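Local coordinates for AvrL567-D (Melampsora lini, PDB 2QVT), which is an avirulence protein of the flax rust fungus, whose recognition by flax disease-resistance proteins probably triggers host defence, at residues S48-G53 / K70-E75; A120-R123 / D127-L130. One frame throughout, in Å; residues are numbered along the deposited sequence.

In the fold
Both interactions are small contacts without a hydrogen bond across them, in a beta-rich avirulence protein, yet they hold different elements. Interaction 1 lies on the surface and brings together the ends of the two outer strands of the three-stranded antiparallel sheet, 48-51 and 67-71, and the loops that follow them. Interaction 2 belongs to the long connection between strands 98-104 and 141-148 and is partly buried, with one histidine shielded. Aliphatic carbon against a methyl and a carbonyl oxygen makes the first; an arginine shank against ring edges makes the second. Their centres stand 23 Å apart, on opposite sides of the chain's centre.

Interaction 1 of 2, residues S48-G53 / K70-E75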
ATOM      1  N   SER A  48      -5.809  -7.460  -5.876  1.00 23.44           N
ATOM      2  CA  SER A  48      -6.536  -6.511  -5.092  1.00 24.09           C
ATOM      3  C   SER A  48      -6.586  -7.109  -3.714  1.00 24.39           C
ATOM      4  O   SER A  48      -6.786  -8.317  -3.598  1.00 25.82           O
ATOM      5  CB  SER A  48      -7.961  -6.345  -5.613  1.00 24.20           C
ATOM      6  OG  SER A  48      -8.763  -7.400  -5.102  1.00 27.99           O
ATOM      7  N   VAL A  49      -6.416  -6.285  -2.686  1.00 22.71           N
ATOM      8  CA  VAL A  49      -6.500  -6.726  -1.290  1.00 23.35           C
ATOM      9  C   VAL A  49      -7.306  -5.743  -0.415  1.00 22.55           C
ATOM     10  O   VAL A  49      -7.601  -4.646  -0.832  1.00 22.62           O
ATOM     11  CB  VAL A  49      -5.098  -6.889  -0.640  1.00 23.39           C
ATOM     12  CG1 VAL A  49      -4.319  -7.999  -1.307  1.00 23.04           C
ATOM     13  CG2 VAL A  49      -4.316  -5.548  -0.678  1.00 23.70           C
ATOM     14  N   THR A  50      -7.676  -6.169   0.790  1.00 23.00           N
ATOM     15  CA  THR A  50      -8.256  -5.269   1.779  1.00 22.65           C
ATOM     16  C   THR A  50      -7.354  -5.202   2.983  1.00 22.29           C
ATOM     17  O   THR A  50      -6.791  -6.211   3.415  1.00 22.00           O
ATOM     18  CB  THR A  50      -9.663  -5.704   2.174  1.00 24.02           C
ATOM     19  OG1 THR A  50     -10.452  -5.804   0.971  1.00 25.33           O
ATOM     20  CG2 THR A  50     -10.324  -4.655   3.161  1.00 19.88           C
ATOM     21  N   LEU A  51      -7.193  -4.002   3.506  1.00 22.12           N
ATOM     22  CA  LEU A  51      -6.260  -3.772   4.600  1.00 22.62           C
ATOM     23  C   LEU A  51      -7.078  -3.489   5.835  1.00 23.53           C
ATOM     24  O   LEU A  51      -7.919  -2.575   5.825  1.00 23.89           O
ATOM     25  CB  LEU A  51      -5.358  -2.554   4.291  1.00 22.32           C
ATOM     26  CG  LEU A  51      -4.339  -2.645   3.134  1.00 22.43           C
ATOM     27  CD1 LEU A  51      -3.479  -1.408   3.094  1.00 20.77           C
ATOM     28  CD2 LEU A  51      -3.449  -3.921   3.134  1.00 21.29           C
ATOM     29  N   SER A  52      -6.848  -4.268   6.889  1.00 23.34           N
ATOM     30  CA  SER A  52      -7.482  -4.022   8.154  1.00 24.46           C
ATOM     31  C   SER A  52      -9.032  -3.980   8.107  1.00 24.43           C
ATOM     32  O   SER A  52      -9.632  -3.386   8.989  1.00 24.86           O
ATOM     33  CB  SER A  52      -6.959  -2.706   8.733  1.00 25.08           C
ATOM     34  OG  SER A  52      -5.561  -2.719   8.936  1.00 26.95           O
ATOM     35  N   GLY A  53      -9.676  -4.580   7.105  1.00 23.68           N
ATOM     36  CA  GLY A  53     -11.118  -4.433   6.999  1.00 24.04           C
ATOM     37  C   GLY A  53     -11.644  -3.043   6.579  1.00 24.28           C
ATOM     38  O   GLY A  53     -12.859  -2.825   6.547  1.00 23.68           O
ATOM     39  N   LYS A  70      -8.995   2.840  -1.623  1.00 22.54           N
ATOM     40  CA  LYS A  70     -10.337   3.294  -1.432  1.00 23.73           C
ATOM     41  C   LYS A  70     -10.858   2.887  -0.058  1.00 24.19           C
ATOM     42  O   LYS A  70     -10.867   1.683   0.278  1.00 24.97           O
ATOM     43  CB  LYS A  70     -11.263   2.730  -2.522  1.00 24.90           C
ATOM     44  CG  LYS A  70     -12.689   3.319  -2.477  1.00 26.52           C
ATOM     45  CD  LYS A  70     -13.561   2.689  -3.520  1.00 30.67           C
ATOM     46  CE  LYS A  70     -13.354   3.307  -4.839  1.00 31.92           C
ATOM     47  NZ  LYS A  70     -14.404   2.810  -5.800  1.00 35.03           N
ATOM     48  N   TRP A  71     -11.330   3.863   0.704  1.00 23.12           N
ATOM     49  CA  TRP A  71     -12.076   3.579   1.941  1.00 24.65           C
ATOM     50  C   TRP A  71     -13.360   2.753   1.744  1.00 24.56           C
ATOM     51  O   TRP A  71     -14.290   3.193   1.096  1.00 23.96           O
ATOM     52  CB  TRP A  71     -12.431   4.894   2.689  1.00 23.74           C
ATOM     53  CG  TRP A  71     -13.092   4.659   4.062  1.00 24.24           C
ATOM     54  CD1 TRP A  71     -14.441   4.723   4.352  1.00 24.21           C
ATOM     55  CD2 TRP A  71     -12.441   4.292   5.281  1.00 20.48           C
ATOM     56  NE1 TRP A  71     -14.647   4.464   5.685  1.00 23.00           N
ATOM     57  CE2 TRP A  71     -13.444   4.202   6.280  1.00 23.04           C
ATOM     58  CE3 TRP A  71     -11.098   4.076   5.641  1.00 22.40           C
ATOM     59  CZ2 TRP A  71     -13.155   3.867   7.616  1.00 22.35           C
ATOM     60  CZ3 TRP A  71     -10.809   3.758   6.971  1.00 23.10           C
ATOM     61  CH2 TRP A  71     -11.837   3.647   7.937  1.00 23.54           C
ATOM     62  N   ILE A  72     -13.434   1.589   2.388  1.00 26.45           N
ATOM     63  CA  ILE A  72     -14.666   0.785   2.332  1.00 28.12           C
ATOM     64  C   ILE A  72     -15.228   0.534   3.717  1.00 30.36           C
ATOM     65  O   ILE A  72     -16.080  -0.335   3.865  1.00 31.28           O
ATOM     66  CB  ILE A  72     -14.517  -0.568   1.523  1.00 27.62           C
ATOM     67  CG1 ILE A  72     -13.356  -1.446   2.025  1.00 26.30           C
ATOM     68  CG2 ILE A  72     -14.342  -0.252   0.013  1.00 26.00           C
ATOM     69  CD1 ILE A  72     -13.515  -2.124   3.399  1.00 24.59           C
ATOM     70  N   GLY A  73     -14.716   1.253   4.725  1.00 32.40           N
ATOM     71  CA  GLY A  73     -15.124   1.054   6.108  1.00 35.14           C
ATOM     72  C   GLY A  73     -16.441   1.714   6.547  1.00 38.06           C
ATOM     73  O   GLY A  73     -16.723   1.795   7.747  1.00 38.82           O
ATOM     74  N   GLY A  74     -17.275   2.174   5.616  1.00 39.77           N
ATOM     75  CA  GLY A  74     -18.497   2.866   6.007  1.00 42.46           C
ATOM     76  C   GLY A  74     -18.286   4.206   6.709  1.00 44.48           C
ATOM     77  O   GLY A  74     -17.154   4.619   6.960  1.00 44.71           O
ATOM     78  N   GLU A  75     -19.392   4.865   7.050  1.00 46.48           N
ATOM     79  CA  GLU A  75     -19.398   6.263   7.496  1.00 48.52           C
ATOM     80  C   GLU A  75     -18.673   6.523   8.800  1.00 48.15           C
ATOM     81  O   GLU A  75     -18.827   5.796   9.779  1.00 48.07           O
ATOM     82  CB  GLU A  75     -20.825   6.845   7.544  1.00 48.98           C
ATOM     83  CG  GLU A  75     -20.971   8.050   8.553  1.00 51.53           C
ATOM     84  CD  GLU A  75     -22.131   9.013   8.259  1.00 51.35           C
ATOM     85  OE1 GLU A  75     -23.142   8.587   7.635  1.00 53.64           O
ATOM     86  OE2 GLU A  75     -22.021  10.196   8.678  1.00 53.77           O
TER
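A small van der Waals contact at the surface, with Ile72 reaching to Thr50 and Gly53, sits where the outer strands of a three-stranded antiparallel meander give way to loops. The central strand 55-59 lies between 48-51 and 67-71, so the two segments share no hydrogen bond and their backbones come near each other at Gly53 and Gly73, whose CA atoms are 6.9 Å apart. Ile72 bridges the gap. Its CB is directed toward the other segment, and CG1 sits between the backbone N and the carbonyl carbon (chi1 54°), a placement that carries the terminal methyl, CD1, across to the turn. There CD1 of Ile72 lies 3.3 Å from the carbonyl O of Gly53, a close approach of a methyl to an oxygen, and 4.1 Å from CG2 of Thr50. The two side chains cross obliquely, methyl against methyl. On Thr50 the branches divide the work: CG2 is anti to the backbone N and meets Ile72, while OG1 is hydrogen-bonded to Asn56 of the middle strand. Gly53 has a positive phi of 71°, a conformation that suits glycine at this bend.

Just beyond Ile72, the chain folds back over its own tryptophan. The backbone N of Gly73 stands 3.3 Å above one face of the Trp71 ring, toward its rim. The indole is also tethered by its edge: Trp71 NE1 donates to Gly74 O over 2.8 Å, nearly straight at 175°, with the acceptor almost in the ring plane.

Interaction 2 of 2, residues A120-R123 / D127-L130; sequences ATRR and DFHL
Arg122 lays its aliphatic shank against the ring edges of Phe128 and His129 across three intervening residues of the long loop between strands 98-104 and 141-148, where 127-129 form a short 3-10 segment. The contact is nonpolar in character. CD of Arg122 meets the rim of the phenyl ring in its plane, 3.5 Å from CZ of Phe128, and NE of Arg122 follows at 3.8 Å from the same CZ. The guanidinium plane stands 87° from that of the ring, and the side chains cross at about a right angle, so this is no parallel stack of guanidinium on phenyl. Bends at chi2 (-106°) and chi3 turn the arginine chain aside, bringing the CD methylene to the phenyl rim. Nearer the backbone, CB of Arg122 lies 4.4 Å from CE1 of His129, again at a ring edge.

Rings also meet one another on the aromatic side. CE1 of Phe128 stands 3.6 Å above one face of the His129 ring, offset toward its rim, and both rings meet His88 of another loop. The hydrogen bonds here lie within segment 127-130 or reach outside the two segments. ND1 of His129 is hydrogen-bonded to the backbone N of Gln126, which would help fix the imidazole's rotation. Its NE2 is 6.1 Å from NE of Arg122, too far for a bond, although the arginine's charge may disfavour a protonated ring. Segment 127-130 includes a backbone hydrogen bond, Leu130 N to Asp127 O, of 3.0 Å.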
ATOM      1  N   ALA A 120      10.795  12.905   0.744  1.00 47.09           N
ATOM      2  CA  ALA A 120      11.399  11.570   0.942  1.00 46.26           C
ATOM      3  C   ALA A 120      10.460  10.346   0.694  1.00 44.84           C
ATOM      4  O   ALA A 120      10.936   9.212   0.510  1.00 44.84           O
ATOM      5  CB  ALA A 120      12.027  11.481   2.374  1.00 46.69           C
ATOM      6  N   THR A 121       9.145  10.575   0.719  1.00 42.69           N
ATOM      7  CA  THR A 121       8.150   9.512   0.457  1.00 40.22           C
ATOM      8  C   THR A 121       8.233   9.066  -1.004  1.00 38.04           C
ATOM      9  O   THR A 121       7.942   9.830  -1.884  1.00 37.24           O
ATOM     10  CB  THR A 121       6.721  10.010   0.827  1.00 39.98           C
ATOM     11  OG1 THR A 121       6.719  10.449   2.189  1.00 41.64           O
ATOM     12  CG2 THR A 121       5.655   8.923   0.671  1.00 39.11           C
ATOM     13  N   ARG A 122       8.665   7.835  -1.256  1.00 37.43           N
ATOM     14  CA  ARG A 122       8.631   7.261  -2.624  1.00 36.27           C
ATOM     15  C   ARG A 122       7.209   7.286  -3.191  1.00 35.26           C
ATOM     16  O   ARG A 122       6.265   6.887  -2.494  1.00 33.55           O
ATOM     17  CB  ARG A 122       9.143   5.814  -2.626  1.00 37.09           C
ATOM     18  CG  ARG A 122      10.512   5.625  -1.959  1.00 38.29           C
ATOM     19  CD  ARG A 122      11.586   5.392  -2.969  1.00 41.51           C
ATOM     20  NE  ARG A 122      12.777   6.216  -2.733  1.00 42.55           N
ATOM     21  CZ  ARG A 122      13.402   6.918  -3.679  1.00 41.99           C
ATOM     22  NH1 ARG A 122      12.985   6.858  -4.935  1.00 40.77           N
ATOM     23  NH2 ARG A 122      14.470   7.669  -3.368  1.00 44.17           N
ATOM     24  N   ARG A 123       7.055   7.744  -4.443  1.00 34.67           N
ATOM     25  CA  ARG A 123       5.731   7.672  -5.088  1.00 34.89           C
ATOM     26  C   ARG A 123       5.501   6.359  -5.846  1.00 31.85           C
ATOM     27  O   ARG A 123       4.393   5.911  -5.967  1.00 30.52           O
ATOM     28  CB  ARG A 123       5.361   8.938  -5.914  1.00 35.62           C
ATOM     29  CG  ARG A 123       6.095   9.143  -7.220  1.00 37.97           C
ATOM     30  CD  ARG A 123       5.537  10.351  -8.063  1.00 39.04           C
ATOM     31  NE  ARG A 123       4.316  10.039  -8.843  1.00 44.55           N
ATOM     32  CZ  ARG A 123       4.280   9.327  -9.979  1.00 45.79           C
ATOM     33  NH1 ARG A 123       5.386   8.819 -10.501  1.00 46.14           N
ATOM     34  NH2 ARG A 123       3.118   9.108 -10.601  1.00 47.19           N
ATOM     35  N   ASP A 127      12.555  -1.779  -6.770  1.00 22.60           N
ATOM     36  CA  ASP A 127      13.053  -3.131  -6.592  1.00 21.26           C
ATOM     37  C   ASP A 127      13.230  -3.465  -5.108  1.00 21.15           C
ATOM     38  O   ASP A 127      13.000  -4.610  -4.710  1.00 19.44           O
ATOM     39  CB  ASP A 127      14.370  -3.324  -7.322  1.00 21.65           C
ATOM     40  CG  ASP A 127      14.220  -3.318  -8.878  1.00 23.98           C
ATOM     41  OD1 ASP A 127      13.081  -3.466  -9.383  1.00 24.52           O
ATOM     42  OD2 ASP A 127      15.268  -3.192  -9.592  1.00 22.90           O
ATOM     43  N   PHE A 128      13.606  -2.469  -4.299  1.00 20.20           N
ATOM     44  CA  PHE A 128      13.840  -2.681  -2.862  1.00 20.43           C
ATOM     45  C   PHE A 128      12.553  -2.873  -2.006  1.00 19.70           C
ATOM     46  O   PHE A 128      12.638  -3.167  -0.822  1.00 20.03           O
ATOM     47  CB  PHE A 128      14.809  -1.612  -2.259  1.00 19.72           C
ATOM     48  CG  PHE A 128      14.366  -0.191  -2.460  1.00 21.24           C
ATOM     49  CD1 PHE A 128      13.331   0.357  -1.673  1.00 20.39           C
ATOM     50  CD2 PHE A 128      14.987   0.607  -3.410  1.00 21.74           C
ATOM     51  CE1 PHE A 128      12.900   1.658  -1.840  1.00 20.11           C
ATOM     52  CE2 PHE A 128      14.581   1.948  -3.584  1.00 21.77           C
ATOM     53  CZ  PHE A 128      13.523   2.470  -2.785  1.00 21.82           C
ATOM     54  N   HIS A 129      11.384  -2.713  -2.630  1.00 19.24           N
ATOM     55  CA  HIS A 129      10.068  -3.041  -2.046  1.00 18.41           C
ATOM     56  C   HIS A 129       9.620  -4.453  -2.412  1.00 19.66           C
ATOM     57  O   HIS A 129       8.632  -4.939  -1.864  1.00 18.59           O
ATOM     58  CB  HIS A 129       8.991  -2.155  -2.651  1.00 18.23           C
ATOM     59  CG  HIS A 129       9.130  -0.699  -2.346  1.00 17.42           C
ATOM     60  ND1 HIS A 129       8.977   0.273  -3.317  1.00 16.73           N
ATOM     61  CD2 HIS A 129       9.347  -0.040  -1.174  1.00 17.84           C
ATOM     62  CE1 HIS A 129       9.099   1.466  -2.759  1.00 17.11           C
ATOM     63  NE2 HIS A 129       9.315   1.304  -1.459  1.00 18.37           N
ATOM     64  N   LEU A 130      10.315  -5.114  -3.355  1.00 20.71           N
ATOM     65  CA  LEU A 130       9.799  -6.391  -3.932  1.00 21.11           C
ATOM     66  C   LEU A 130      10.326  -7.642  -3.251  1.00 21.56           C
ATOM     67  O   LEU A 130      11.539  -7.751  -3.038  1.00 22.20           O
ATOM     68  CB  LEU A 130      10.105  -6.480  -5.419  1.00 20.25           C
ATOM     69  CG  LEU A 130       9.622  -5.350  -6.336  1.00 21.97           C
ATOM     70  CD1 LEU A 130      10.159  -5.627  -7.785  1.00 21.21           C
ATOM     71  CD2 LEU A 130       8.119  -5.249  -6.276  1.00 19.89           C
TER